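Local coordinates for NADB-Rossmann Superfamily protein (Streptococcus agalactiae, PDB 3LEC) that probably methylates N1 of adenine 22 in transfer RNA and binds a zinc ion, at residues L39-Y44 and S66-T71; D106-D111 and D130-W135; K134-N139 and E157-K162. All blocks are in the same frame, centred on the assembly; numbering follows the deposited sequence.

Overall arrangement
The three contacts are graded from the periphery of one class I methyltransferase fold to its interior. Contact 1 lies far out, where two helices end near one side edge of the sheet; it is partly buried, joining leucine packing to an amide that stands beside an imidazole without hydrogen-bonding it. Contacts 2 and 3 lie about 30 Å away between centres, and both use helix 129-138. In contact 2 that helix meets helix 101-110 through a tryptophan, with a hydrogen bond at its more exposed rim; in contact 3 it sets one buried leucine on strand 155-163 through methyl groups alone. The latter two touch through a salt bridge between Arg133 and Glu157, where polar chemistry reappears beside the core.

Contact 1 (L39-Y44 and S66-T71); sequences LLQMGY and SEHGLT
Gln41 and His68 approach each other because the glutamine CG is wedged between its own backbone N and carbonyl carbon (chi1 83°), and the chain then runs out extended. Its NE2 ends 3.8 Å from His68 ND1, too far for a hydrogen bond, with amide and imidazole planes turned 37° apart. The amide is held instead from the N-terminal segment: OE1 accepts a hydrogen bond from Leu6 N, and NE2 makes a weak one to Met4 O. Those bonds probably limit the rotation of the amide, which stands beside the histidine without a hydrogen bond to it. Leu70 takes the more usual position, CG beside the backbone N (chi1 -73°), which carries both of its methyl groups over to the other helix end. Both gather at Leu40 CB, CD2 at 4.0 Å, and CD1 also comes to 4.1 Å from Gln41 N.

In the Rossmann-like sheet these are successive beta-alpha-beta units: helix 34-41 joins strands 23-28 and 45-52, and helix 55-67 joins strands 45-52 and 74-78. Each helix stops in a Schellman motif, with Gly43 and Gly69 adopting positive phi. The second turn swings the chain round, and Leu70, directly after Gly69, points back to the neighbouring helix. Ile37, one turn earlier in helix 34-41, touches both His68 and Leu70, and Leu40 continues inward onto Cys45 and Ala48 of strand 45-52.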
ATOM      1  N   LEU A  39       4.917  -0.052 -16.250  1.00 18.30           N
ATOM      2  CA  LEU A  39       3.598   0.354 -16.727  1.00 19.35           C
ATOM      3  C   LEU A  39       3.728   1.143 -18.015  1.00 20.35           C
ATOM      4  O   LEU A  39       2.899   0.973 -18.914  1.00 21.31           O
ATOM      5  CB  LEU A  39       2.873   1.173 -15.666  1.00 18.48           C
ATOM      6  CG  LEU A  39       2.446   0.343 -14.453  1.00 19.55           C
ATOM      7  CD1 LEU A  39       1.803   1.258 -13.425  1.00 18.84           C
ATOM      8  CD2 LEU A  39       1.494  -0.822 -14.888  1.00 17.59           C
ATOM      9  N   LEU A  40       4.755   1.998 -18.096  1.00 20.73           N
ATOM     10  CA  LEU A  40       4.993   2.799 -19.304  1.00 22.31           C
ATOM     11  C   LEU A  40       5.592   2.008 -20.463  1.00 24.00           C
ATOM     12  O   LEU A  40       5.218   2.231 -21.619  1.00 25.04           O
ATOM     13  CB  LEU A  40       5.848   4.043 -19.000  1.00 21.81           C
ATOM     14  CG  LEU A  40       5.054   5.317 -18.676  1.00 22.99           C
ATOM     15  CD1 LEU A  40       4.112   5.707 -19.839  1.00 23.29           C
ATOM     16  CD2 LEU A  40       4.247   5.204 -17.365  1.00 24.36           C
ATOM     17  N   GLN A  41       6.513   1.084 -20.173  1.00 25.04           N
ATOM     18  CA  GLN A  41       7.114   0.298 -21.251  1.00 26.79           C
ATOM     19  C   GLN A  41       6.066  -0.604 -21.912  1.00 27.68           C
ATOM     20  O   GLN A  41       6.181  -0.914 -23.094  1.00 29.00           O
ATOM     21  CB  GLN A  41       8.325  -0.507 -20.768  1.00 26.62           C
ATOM     22  CG  GLN A  41       7.983  -1.829 -20.107  1.00 26.84           C
ATOM     23  CD  GLN A  41       9.155  -2.457 -19.331  1.00 27.83           C
ATOM     24  OE1 GLN A  41       8.991  -3.488 -18.683  1.00 29.28           O
ATOM     25  NE2 GLN A  41      10.321  -1.842 -19.402  1.00 29.36           N
HETATM   26  N   MSE A  42       5.034  -1.005 -21.165  1.00 28.23           N
HETATM   27  CA  MSE A  42       4.019  -1.920 -21.711  1.00 29.10           C
HETATM   28  C   MSE A  42       2.868  -1.133 -22.341  1.00 28.97           C
HETATM   29  O   MSE A  42       1.927  -1.723 -22.875  1.00 28.63           O
HETATM   30  CB  MSE A  42       3.455  -2.857 -20.637  1.00 29.06           C
HETATM   31  CG  MSE A  42       4.489  -3.673 -19.870  1.00 31.05           C
HETATM   32 SE   MSE A  42       5.358  -5.008 -20.978  1.00 40.99          SE
HETATM   33  CE  MSE A  42       3.955  -6.395 -20.850  1.00 37.22           C
ATOM     34  N   GLY A  43       2.950   0.191 -22.258  1.00 28.62           N
ATOM     35  CA  GLY A  43       1.876   1.077 -22.710  1.00 28.72           C
ATOM     36  C   GLY A  43       0.608   1.016 -21.868  1.00 28.60           C
ATOM     37  O   GLY A  43      -0.437   1.517 -22.301  1.00 28.75           O
ATOM     38  N   TYR A  44       0.689   0.424 -20.672  1.00 28.10           N
ATOM     39  CA  TYR A  44      -0.486   0.250 -19.803  1.00 28.13           C
ATOM     40  C   TYR A  44      -0.935   1.518 -19.081  1.00 27.53           C
ATOM     41  O   TYR A  44      -2.066   1.590 -18.561  1.00 27.84           O
ATOM     42  CB  TYR A  44      -0.245  -0.835 -18.758  1.00 28.03           C
ATOM     43  CG  TYR A  44      -0.062  -2.240 -19.298  1.00 30.56           C
ATOM     44  CD1 TYR A  44      -0.562  -2.612 -20.546  1.00 31.43           C
ATOM     45  CD2 TYR A  44       0.583  -3.213 -18.532  1.00 30.28           C
ATOM     46  CE1 TYR A  44      -0.401  -3.902 -21.026  1.00 31.04           C
ATOM     47  CE2 TYR A  44       0.750  -4.494 -19.000  1.00 31.66           C
ATOM     48  CZ  TYR A  44       0.246  -4.841 -20.244  1.00 32.15           C
ATOM     49  OH  TYR A  44       0.393  -6.125 -20.713  1.00 31.95           O
ATOM     50  N   SER A  66      15.906   6.957 -17.625  1.00 21.35           N
ATOM     51  CA  SER A  66      16.697   7.380 -18.785  1.00 22.77           C
ATOM     52  C   SER A  66      17.197   6.175 -19.595  1.00 22.51           C
ATOM     53  O   SER A  66      17.037   6.119 -20.824  1.00 22.32           O
ATOM     54  CB  SER A  66      17.863   8.254 -18.326  1.00 22.36           C
ATOM     55  OG  SER A  66      18.633   8.623 -19.454  1.00 26.66           O
ATOM     56  N   GLU A  67      17.764   5.202 -18.883  1.00 22.54           N
ATOM     57  CA  GLU A  67      18.307   3.974 -19.472  1.00 22.98           C
ATOM     58  C   GLU A  67      17.224   3.184 -20.200  1.00 22.67           C
ATOM     59  O   GLU A  67      17.470   2.583 -21.273  1.00 22.22           O
ATOM     60  CB  GLU A  67      18.964   3.116 -18.368  1.00 23.57           C
ATOM     61  CG  GLU A  67      19.954   2.027 -18.873  1.00 27.68           C
ATOM     62  CD  GLU A  67      21.327   2.581 -19.245  1.00 31.31           C
ATOM     63  OE1 GLU A  67      22.230   1.782 -19.583  1.00 35.14           O
ATOM     64  OE2 GLU A  67      21.513   3.815 -19.200  1.00 35.04           O
ATOM     65  N   HIS A  68      16.016   3.218 -19.634  1.00 21.28           N
ATOM     66  CA  HIS A  68      14.886   2.519 -20.201  1.00 21.34           C
ATOM     67  C   HIS A  68      14.203   3.303 -21.320  1.00 21.86           C
ATOM     68  O   HIS A  68      13.253   2.808 -21.962  1.00 21.29           O
ATOM     69  CB  HIS A  68      13.913   2.136 -19.100  1.00 21.57           C
ATOM     70  CG  HIS A  68      14.297   0.891 -18.383  1.00 20.56           C
ATOM     71  ND1 HIS A  68      13.758  -0.331 -18.701  1.00 20.91           N
ATOM     72  CD2 HIS A  68      15.174   0.666 -17.375  1.00 19.17           C
ATOM     73  CE1 HIS A  68      14.266  -1.256 -17.904  1.00 18.33           C
ATOM     74  NE2 HIS A  68      15.136  -0.680 -17.098  1.00 17.43           N
ATOM     75  N   GLY A  69      14.723   4.507 -21.573  1.00 22.19           N
ATOM     76  CA  GLY A  69      14.262   5.323 -22.695  1.00 22.77           C
ATOM     77  C   GLY A  69      12.857   5.846 -22.480  1.00 22.42           C
ATOM     78  O   GLY A  69      12.062   5.882 -23.411  1.00 23.60           O
ATOM     79  N   LEU A  70      12.551   6.267 -21.258  1.00 22.48           N
ATOM     80  CA  LEU A  70      11.191   6.700 -20.915  1.00 22.37           C
ATOM     81  C   LEU A  70      11.087   8.113 -20.352  1.00 22.97           C
ATOM     82  O   LEU A  70      10.070   8.470 -19.727  1.00 22.93           O
ATOM     83  CB  LEU A  70      10.550   5.695 -19.948  1.00 22.56           C
ATOM     84  CG  LEU A  70      10.146   4.378 -20.607  1.00 21.79           C
ATOM     85  CD1 LEU A  70       9.900   3.315 -19.512  1.00 21.23           C
ATOM     86  CD2 LEU A  70       8.931   4.579 -21.515  1.00 25.03           C
ATOM     87  N   THR A  71      12.130   8.917 -20.553  1.00 23.51           N
ATOM     88  CA  THR A  71      12.163  10.273 -19.986  1.00 24.64           C
ATOM     89  C   THR A  71      10.998  11.154 -20.424  1.00 24.56           C
ATOM     90  O   THR A  71      10.583  12.022 -19.658  1.00 25.17           O
ATOM     91  CB  THR A  71      13.451  11.012 -20.313  1.00 24.84           C
ATOM     92  OG1 THR A  71      13.489  11.269 -21.719  1.00 28.00           O
ATOM     93  CG2 THR A  71      14.676  10.192 -19.860  1.00 23.90           C
TER

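Contact 2 (D106-D111 and D130-W135); sequences DILNND and DDLRKW
The indole of Trp135 has Leu108 CB over one face and Asn109 OD1 at its edge, while Asn139 ND2 sits over the opposite face, toward the rim. Leu108 CB makes a CH-pi contact, 4.0 Å from the centroid of the six-membered ring and offset toward its rim; the CD1 methyl adds an approach of 3.9 Å to Trp135 CZ3. At the edge, Trp135 NE1 donates to Asn109 OD1 over 2.8 Å in a nearly straight bond (171° at the hydrogen). The oxygen lies in the plane of the indole, but the amide stands almost perpendicular to that plane, and the donor meets the carbonyl from the flank, tilted out of the carbonyl plane.

Helices 101-110 and 129-138 follow the neighbouring parallel strands 93-99 and 120-125 of the Rossmann-like sheet. Their segments 106-110 and 130-135 run nearly parallel, at 22°, with axes 10.9 Å apart at closest approach, a wide spacing that the indole spans. It does so because CG of Trp135 is anti to the backbone N (chi1 -176°), which sends the ring across to the other helix. Nearer the sheet, Leu108 CD1 meets Leu132 CD1 at 4.3 Å, and both leucines rest on strand 120-125, Leu108 on Leu121 and Leu123, Leu132 on Pro125. Phe141 also meets the indole, its ring plane turned only slightly from that of Trp135.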
ATOM      1  N   ASP A 106      -0.185   8.940   7.243  1.00 22.70           N
ATOM      2  CA  ASP A 106       0.373  10.273   7.493  1.00 24.94           C
ATOM      3  C   ASP A 106       0.681  11.078   6.252  1.00 24.63           C
ATOM      4  O   ASP A 106       0.457  12.289   6.239  1.00 24.95           O
ATOM      5  CB  ASP A 106       1.633  10.196   8.355  1.00 25.45           C
ATOM      6  CG  ASP A 106       1.322   9.961   9.812  1.00 28.63           C
ATOM      7  OD1 ASP A 106       0.130  10.010  10.207  1.00 32.06           O
ATOM      8  OD2 ASP A 106       2.279   9.744  10.577  1.00 31.23           O
ATOM      9  N   ILE A 107       1.265  10.429   5.247  1.00 24.19           N
ATOM     10  CA  ILE A 107       1.579  11.076   3.973  1.00 24.11           C
ATOM     11  C   ILE A 107       0.262  11.511   3.310  1.00 24.54           C
ATOM     12  O   ILE A 107       0.151  12.615   2.783  1.00 23.94           O
ATOM     13  CB  ILE A 107       2.381  10.128   3.052  1.00 24.22           C
ATOM     14  CG1 ILE A 107       3.764   9.849   3.645  1.00 23.84           C
ATOM     15  CG2 ILE A 107       2.453  10.656   1.596  1.00 25.05           C
ATOM     16  CD1 ILE A 107       4.506   8.712   2.961  1.00 25.02           C
ATOM     17  N   LEU A 108      -0.738  10.638   3.373  1.00 24.02           N
ATOM     18  CA  LEU A 108      -2.056  10.950   2.823  1.00 24.15           C
ATOM     19  C   LEU A 108      -2.737  12.100   3.573  1.00 24.49           C
ATOM     20  O   LEU A 108      -3.308  13.006   2.949  1.00 24.49           O
ATOM     21  CB  LEU A 108      -2.943   9.710   2.834  1.00 24.14           C
ATOM     22  CG  LEU A 108      -2.568   8.627   1.826  1.00 23.50           C
ATOM     23  CD1 LEU A 108      -3.426   7.381   2.066  1.00 24.25           C
ATOM     24  CD2 LEU A 108      -2.674   9.137   0.373  1.00 23.80           C
ATOM     25  N   ASN A 109      -2.686  12.050   4.904  1.00 25.36           N
ATOM     26  CA  ASN A 109      -3.325  13.066   5.753  1.00 25.54           C
ATOM     27  C   ASN A 109      -2.693  14.450   5.568  1.00 25.99           C
ATOM     28  O   ASN A 109      -3.406  15.430   5.411  1.00 25.75           O
ATOM     29  CB  ASN A 109      -3.316  12.653   7.224  1.00 25.19           C
ATOM     30  CG  ASN A 109      -4.336  13.435   8.069  1.00 26.67           C
ATOM     31  OD1 ASN A 109      -5.536  13.203   7.988  1.00 27.51           O
ATOM     32  ND2 ASN A 109      -3.846  14.342   8.894  1.00 27.09           N
ATOM     33  N   ASN A 110      -1.366  14.501   5.543  1.00 26.81           N
ATOM     34  CA  ASN A 110      -0.617  15.748   5.343  1.00 27.32           C
ATOM     35  C   ASN A 110      -0.979  16.500   4.072  1.00 27.49           C
ATOM     36  O   ASN A 110      -0.886  17.738   4.011  1.00 27.85           O
ATOM     37  CB  ASN A 110       0.895  15.492   5.382  1.00 28.06           C
ATOM     38  CG  ASN A 110       1.682  16.772   5.598  1.00 28.93           C
ATOM     39  OD1 ASN A 110       1.274  17.628   6.383  1.00 31.29           O
ATOM     40  ND2 ASN A 110       2.791  16.919   4.892  1.00 29.00           N
ATOM     41  N   ASP A 111      -1.406  15.755   3.058  1.00 27.44           N
ATOM     42  CA  ASP A 111      -1.764  16.341   1.771  1.00 27.67           C
ATOM     43  C   ASP A 111      -3.139  15.919   1.288  1.00 27.03           C
ATOM     44  O   ASP A 111      -3.381  15.779   0.086  1.00 26.73           O
ATOM     45  CB  ASP A 111      -0.693  16.013   0.727  1.00 28.42           C
ATOM     46  CG  ASP A 111       0.511  16.929   0.831  1.00 29.80           C
ATOM     47  OD1 ASP A 111       0.329  18.168   0.787  1.00 31.85           O
ATOM     48  OD2 ASP A 111       1.640  16.415   0.964  1.00 32.61           O
ATOM     49  N   ASP A 130      -4.157  -1.960   9.847  1.00 21.82           N
ATOM     50  CA  ASP A 130      -5.380  -1.535  10.517  1.00 22.34           C
ATOM     51  C   ASP A 130      -5.421  -0.012  10.723  1.00 22.19           C
ATOM     52  O   ASP A 130      -6.481   0.603  10.583  1.00 21.14           O
ATOM     53  CB  ASP A 130      -5.566  -2.281  11.848  1.00 22.49           C
ATOM     54  CG  ASP A 130      -4.437  -2.014  12.857  1.00 26.02           C
ATOM     55  OD1 ASP A 130      -4.744  -2.049  14.074  1.00 27.51           O
ATOM     56  OD2 ASP A 130      -3.256  -1.788  12.453  1.00 25.25           O
ATOM     57  N   ASP A 131      -4.271   0.586  11.040  1.00 21.30           N
ATOM     58  CA  ASP A 131      -4.182   2.035  11.176  1.00 21.32           C
ATOM     59  C   ASP A 131      -4.459   2.770   9.860  1.00 20.71           C
ATOM     60  O   ASP A 131      -5.058   3.839   9.847  1.00 19.83           O
ATOM     61  CB  ASP A 131      -2.816   2.444  11.717  1.00 21.64           C
ATOM     62  CG  ASP A 131      -2.635   2.077  13.180  1.00 24.88           C
ATOM     63  OD1 ASP A 131      -3.644   1.969  13.910  1.00 27.45           O
ATOM     64  OD2 ASP A 131      -1.468   1.919  13.611  1.00 27.36           O
ATOM     65  N   LEU A 132      -4.016   2.186   8.758  1.00 20.73           N
ATOM     66  CA  LEU A 132      -4.280   2.749   7.436  1.00 19.96           C
ATOM     67  C   LEU A 132      -5.781   2.604   7.113  1.00 19.19           C
ATOM     68  O   LEU A 132      -6.407   3.546   6.656  1.00 17.76           O
ATOM     69  CB  LEU A 132      -3.415   2.090   6.366  1.00 19.61           C
ATOM     70  CG  LEU A 132      -3.634   2.494   4.899  1.00 20.33           C
ATOM     71  CD1 LEU A 132      -3.467   4.003   4.682  1.00 17.84           C
ATOM     72  CD2 LEU A 132      -2.723   1.708   3.970  1.00 21.35           C
ATOM     73  N   ARG A 133      -6.344   1.422   7.350  1.00 18.45           N
ATOM     74  CA  ARG A 133      -7.783   1.246   7.179  1.00 19.21           C
ATOM     75  C   ARG A 133      -8.588   2.264   8.014  1.00 19.56           C
ATOM     76  O   ARG A 133      -9.592   2.798   7.535  1.00 19.72           O
ATOM     77  CB  ARG A 133      -8.226  -0.192   7.492  1.00 18.46           C
ATOM     78  CG  ARG A 133      -7.754  -1.186   6.435  1.00 18.85           C
ATOM     79  CD  ARG A 133      -8.521  -2.522   6.482  1.00 17.51           C
ATOM     80  NE  ARG A 133      -7.821  -3.482   5.635  1.00 15.80           N
ATOM     81  CZ  ARG A 133      -6.805  -4.256   6.045  1.00 16.14           C
ATOM     82  NH1 ARG A 133      -6.396  -4.234   7.312  1.00 18.72           N
ATOM     83  NH2 ARG A 133      -6.215  -5.059   5.182  1.00 18.13           N
ATOM     84  N   LYS A 134      -8.143   2.541   9.239  1.00 19.76           N
ATOM     85  CA  LYS A 134      -8.872   3.474  10.106  1.00 20.57           C
ATOM     86  C   LYS A 134      -8.873   4.869   9.521  1.00 20.07           C
ATOM     87  O   LYS A 134      -9.887   5.563   9.562  1.00 20.37           O
ATOM     88  CB  LYS A 134      -8.277   3.536  11.506  1.00 21.27           C
ATOM     89  CG  LYS A 134      -8.562   2.334  12.383  1.00 24.60           C
ATOM     90  CD  LYS A 134      -7.729   2.427  13.665  1.00 28.36           C
ATOM     91  CE  LYS A 134      -8.159   1.394  14.696  1.00 31.83           C
ATOM     92  NZ  LYS A 134      -7.480   1.630  16.012  1.00 33.43           N
ATOM     93  N   TRP A 135      -7.741   5.254   8.955  1.00 19.83           N
ATOM     94  CA  TRP A 135      -7.608   6.564   8.358  1.00 19.83           C
ATOM     95  C   TRP A 135      -8.468   6.657   7.107  1.00 19.34           C
ATOM     96  O   TRP A 135      -9.129   7.661   6.909  1.00 19.35           O
ATOM     97  CB  TRP A 135      -6.162   6.898   8.031  1.00 21.21           C
ATOM     98  CG  TRP A 135      -6.054   8.306   7.496  1.00 20.47           C
ATOM     99  CD1 TRP A 135      -5.789   9.433   8.218  1.00 20.74           C
ATOM    100  CD2 TRP A 135      -6.244   8.727   6.136  1.00 21.92           C
ATOM    101  NE1 TRP A 135      -5.806  10.531   7.387  1.00 21.80           N
ATOM    102  CE2 TRP A 135      -6.075  10.124   6.105  1.00 20.03           C
ATOM    103  CE3 TRP A 135      -6.510   8.052   4.933  1.00 20.08           C
ATOM    104  CZ2 TRP A 135      -6.168  10.876   4.915  1.00 20.08           C
ATOM    105  CZ3 TRP A 135      -6.632   8.809   3.750  1.00 23.49           C
ATOM    106  CH2 TRP A 135      -6.458  10.213   3.760  1.00 20.99           C
TER

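Contact 3 (K134-N139 and E157-K162); sequences KWLAAN and EILVVK
This is a buried helix-on-sheet contact at the antiparallel end of the sheet of a class I methyltransferase fold: helix 129-138 lies against strand 155-163, the antiparallel strand inserted between 120-125 and 141-150. The strand order, 3-2-1-4-5-7-6, is the signature of that fold. Across the two segments no hydrogen bond forms, and the joint is made by methyl groups.

Leu136 carries it from the helix. With CG beside the backbone N (chi1 -68°), its two methyl groups are directed at the sheet and share the work. CD1 drops between two strand residues, 4.0 Å from Leu159 CD1 and 3.9 Å from Val161 CG2. CD2 meets the other branch of the valine, CG1, also at 3.9 Å. Leu136 and Val161 therefore reach for each other tip to tip, branch against branch, whereas Leu159 passes at a slant.

Leu159 and Val161 are two apart in the strand, and so both face the helix. Their backbones are hydrogen-bonded to Leu123 and Leu121 of strand 120-125, which fixes the platform on which the leucine sits. Phe141 of strand 141-150 touches both Leu136 and Val161 and extends the apolar patch. At the other end of the strand segment, Glu157 is gripped by two charges, Arg133 and Lys190.

The contact is near the metal site without being part of it. The helix runs out just before Asp140 and the strand just before His165, both zinc ligands, and the side chain of Leu136 is about 12 Å from the zinc ion. As the helix ends, Asn139 turns back and its ND2 donates to Trp135 O over 2.8 Å, nearly straight at 171°, with the oxygen close to the amide plane.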
ATOM      1  N   LYS A 134      -8.143   2.541   9.239  1.00 19.76           N
ATOM      2  CA  LYS A 134      -8.872   3.474  10.106  1.00 20.57           C
ATOM      3  C   LYS A 134      -8.873   4.869   9.521  1.00 20.07           C
ATOM      4  O   LYS A 134      -9.887   5.563   9.562  1.00 20.37           O
ATOM      5  CB  LYS A 134      -8.277   3.536  11.506  1.00 21.27           C
ATOM      6  CG  LYS A 134      -8.562   2.334  12.383  1.00 24.60           C
ATOM      7  CD  LYS A 134      -7.729   2.427  13.665  1.00 28.36           C
ATOM      8  CE  LYS A 134      -8.159   1.394  14.696  1.00 31.83           C
ATOM      9  NZ  LYS A 134      -7.480   1.630  16.012  1.00 33.43           N
ATOM     10  N   TRP A 135      -7.741   5.254   8.955  1.00 19.83           N
ATOM     11  CA  TRP A 135      -7.608   6.564   8.358  1.00 19.83           C
ATOM     12  C   TRP A 135      -8.468   6.657   7.107  1.00 19.34           C
ATOM     13  O   TRP A 135      -9.129   7.661   6.909  1.00 19.35           O
ATOM     14  CB  TRP A 135      -6.162   6.898   8.031  1.00 21.21           C
ATOM     15  CG  TRP A 135      -6.054   8.306   7.496  1.00 20.47           C
ATOM     16  CD1 TRP A 135      -5.789   9.433   8.218  1.00 20.74           C
ATOM     17  CD2 TRP A 135      -6.244   8.727   6.136  1.00 21.92           C
ATOM     18  NE1 TRP A 135      -5.806  10.531   7.387  1.00 21.80           N
ATOM     19  CE2 TRP A 135      -6.075  10.124   6.105  1.00 20.03           C
ATOM     20  CE3 TRP A 135      -6.510   8.052   4.933  1.00 20.08           C
ATOM     21  CZ2 TRP A 135      -6.168  10.876   4.915  1.00 20.08           C
ATOM     22  CZ3 TRP A 135      -6.632   8.809   3.750  1.00 23.49           C
ATOM     23  CH2 TRP A 135      -6.458  10.213   3.760  1.00 20.99           C
ATOM     24  N   LEU A 136      -8.456   5.613   6.279  1.00 18.50           N
ATOM     25  CA  LEU A 136      -9.264   5.596   5.071  1.00 19.56           C
ATOM     26  C   LEU A 136     -10.747   5.749   5.415  1.00 20.20           C
ATOM     27  O   LEU A 136     -11.460   6.595   4.828  1.00 19.66           O
ATOM     28  CB  LEU A 136      -8.993   4.333   4.261  1.00 19.25           C
ATOM     29  CG  LEU A 136      -7.591   4.255   3.635  1.00 19.22           C
ATOM     30  CD1 LEU A 136      -7.276   2.799   3.238  1.00 20.58           C
ATOM     31  CD2 LEU A 136      -7.505   5.200   2.436  1.00 21.54           C
ATOM     32  N   ALA A 137     -11.205   4.944   6.378  1.00 20.80           N
ATOM     33  CA  ALA A 137     -12.630   4.977   6.791  1.00 20.93           C
ATOM     34  C   ALA A 137     -13.075   6.335   7.301  1.00 21.71           C
ATOM     35  O   ALA A 137     -14.215   6.743   7.069  1.00 21.86           O
ATOM     36  CB  ALA A 137     -12.911   3.929   7.844  1.00 20.78           C
ATOM     37  N   ALA A 138     -12.191   7.015   8.028  1.00 21.88           N
ATOM     38  CA  ALA A 138     -12.507   8.294   8.657  1.00 22.24           C
ATOM     39  C   ALA A 138     -12.499   9.452   7.669  1.00 22.34           C
ATOM     40  O   ALA A 138     -13.016  10.533   7.988  1.00 23.37           O
ATOM     41  CB  ALA A 138     -11.538   8.589   9.797  1.00 22.45           C
ATOM     42  N   ASN A 139     -11.920   9.240   6.483  1.00 21.49           N
ATOM     43  CA  ASN A 139     -11.737  10.338   5.531  1.00 20.82           C
ATOM     44  C   ASN A 139     -12.419  10.160   4.172  1.00 20.50           C
ATOM     45  O   ASN A 139     -11.976  10.702   3.152  1.00 19.42           O
ATOM     46  CB  ASN A 139     -10.257  10.656   5.387  1.00 21.12           C
ATOM     47  CG  ASN A 139      -9.682  11.255   6.639  1.00 21.94           C
ATOM     48  OD1 ASN A 139      -9.802  12.459   6.874  1.00 23.45           O
ATOM     49  ND2 ASN A 139      -9.071  10.416   7.473  1.00 21.12           N
ATOM     50  N   GLU A 157       0.106  -7.232   2.102  1.00 18.85           N
ATOM     51  CA  GLU A 157      -1.258  -6.829   1.791  1.00 18.74           C
ATOM     52  C   GLU A 157      -1.263  -5.669   0.824  1.00 18.89           C
ATOM     53  O   GLU A 157      -0.435  -4.766   0.943  1.00 19.18           O
ATOM     54  CB  GLU A 157      -1.997  -6.416   3.053  1.00 18.07           C
ATOM     55  CG  GLU A 157      -2.132  -7.551   4.078  1.00 20.88           C
ATOM     56  CD  GLU A 157      -3.101  -7.277   5.211  1.00 21.65           C
ATOM     57  OE1 GLU A 157      -3.845  -6.274   5.191  1.00 26.43           O
ATOM     58  OE2 GLU A 157      -3.109  -8.092   6.155  1.00 26.34           O
ATOM     59  N   ILE A 158      -2.203  -5.697  -0.125  1.00 18.86           N
ATOM     60  CA  ILE A 158      -2.437  -4.575  -1.035  1.00 18.46           C
ATOM     61  C   ILE A 158      -3.892  -4.103  -0.867  1.00 18.69           C
ATOM     62  O   ILE A 158      -4.807  -4.923  -0.906  1.00 18.91           O
ATOM     63  CB  ILE A 158      -2.172  -4.972  -2.504  1.00 18.49           C
ATOM     64  CG1 ILE A 158      -0.678  -5.254  -2.729  1.00 19.91           C
ATOM     65  CG2 ILE A 158      -2.759  -3.927  -3.512  1.00 19.70           C
ATOM     66  CD1 ILE A 158      -0.401  -6.048  -4.029  1.00 19.71           C
ATOM     67  N   LEU A 159      -4.083  -2.797  -0.689  1.00 18.07           N
ATOM     68  CA  LEU A 159      -5.414  -2.190  -0.618  1.00 18.48           C
ATOM     69  C   LEU A 159      -5.688  -1.319  -1.828  1.00 18.96           C
ATOM     70  O   LEU A 159      -4.901  -0.445  -2.137  1.00 19.00           O
ATOM     71  CB  LEU A 159      -5.533  -1.316   0.633  1.00 19.51           C
ATOM     72  CG  LEU A 159      -5.311  -1.900   2.028  1.00 20.51           C
ATOM     73  CD1 LEU A 159      -5.646  -0.876   3.081  1.00 23.14           C
ATOM     74  CD2 LEU A 159      -6.125  -3.140   2.215  1.00 22.48           C
ATOM     75  N   VAL A 160      -6.831  -1.533  -2.488  1.00 17.90           N
ATOM     76  CA  VAL A 160      -7.224  -0.718  -3.654  1.00 18.10           C
ATOM     77  C   VAL A 160      -8.342   0.182  -3.182  1.00 17.80           C
ATOM     78  O   VAL A 160      -9.298  -0.299  -2.556  1.00 16.58           O
ATOM     79  CB  VAL A 160      -7.717  -1.585  -4.819  1.00 17.54           C
ATOM     80  CG1 VAL A 160      -8.030  -0.702  -6.042  1.00 19.85           C
ATOM     81  CG2 VAL A 160      -6.670  -2.630  -5.174  1.00 20.58           C
ATOM     82  N   VAL A 161      -8.210   1.484  -3.450  1.00 17.05           N
ATOM     83  CA  VAL A 161      -9.028   2.482  -2.779  1.00 18.79           C
ATOM     84  C   VAL A 161      -9.591   3.469  -3.795  1.00 18.97           C
ATOM     85  O   VAL A 161      -8.925   3.848  -4.755  1.00 18.58           O
ATOM     86  CB  VAL A 161      -8.180   3.288  -1.721  1.00 18.71           C
ATOM     87  CG1 VAL A 161      -8.993   4.386  -1.083  1.00 19.27           C
ATOM     88  CG2 VAL A 161      -7.631   2.369  -0.627  1.00 18.74           C
ATOM     89  N   LYS A 162     -10.837   3.865  -3.590  1.00 20.04           N
ATOM     90  CA  LYS A 162     -11.398   4.981  -4.341  1.00 20.64           C
ATOM     91  C   LYS A 162     -12.116   5.914  -3.356  1.00 21.15           C
ATOM     92  O   LYS A 162     -12.307   5.565  -2.200  1.00 21.85           O
ATOM     93  CB  LYS A 162     -12.369   4.446  -5.421  1.00 21.02           C
ATOM     94  CG  LYS A 162     -11.637   3.647  -6.549  1.00 23.88           C
ATOM     95  CD  LYS A 162     -12.553   3.069  -7.648  1.00 29.45           C
ATOM     96  CE  LYS A 162     -13.014   4.128  -8.661  1.00 29.47           C
ATOM     97  NZ  LYS A 162     -11.937   4.578  -9.587  1.00 31.79           N
TER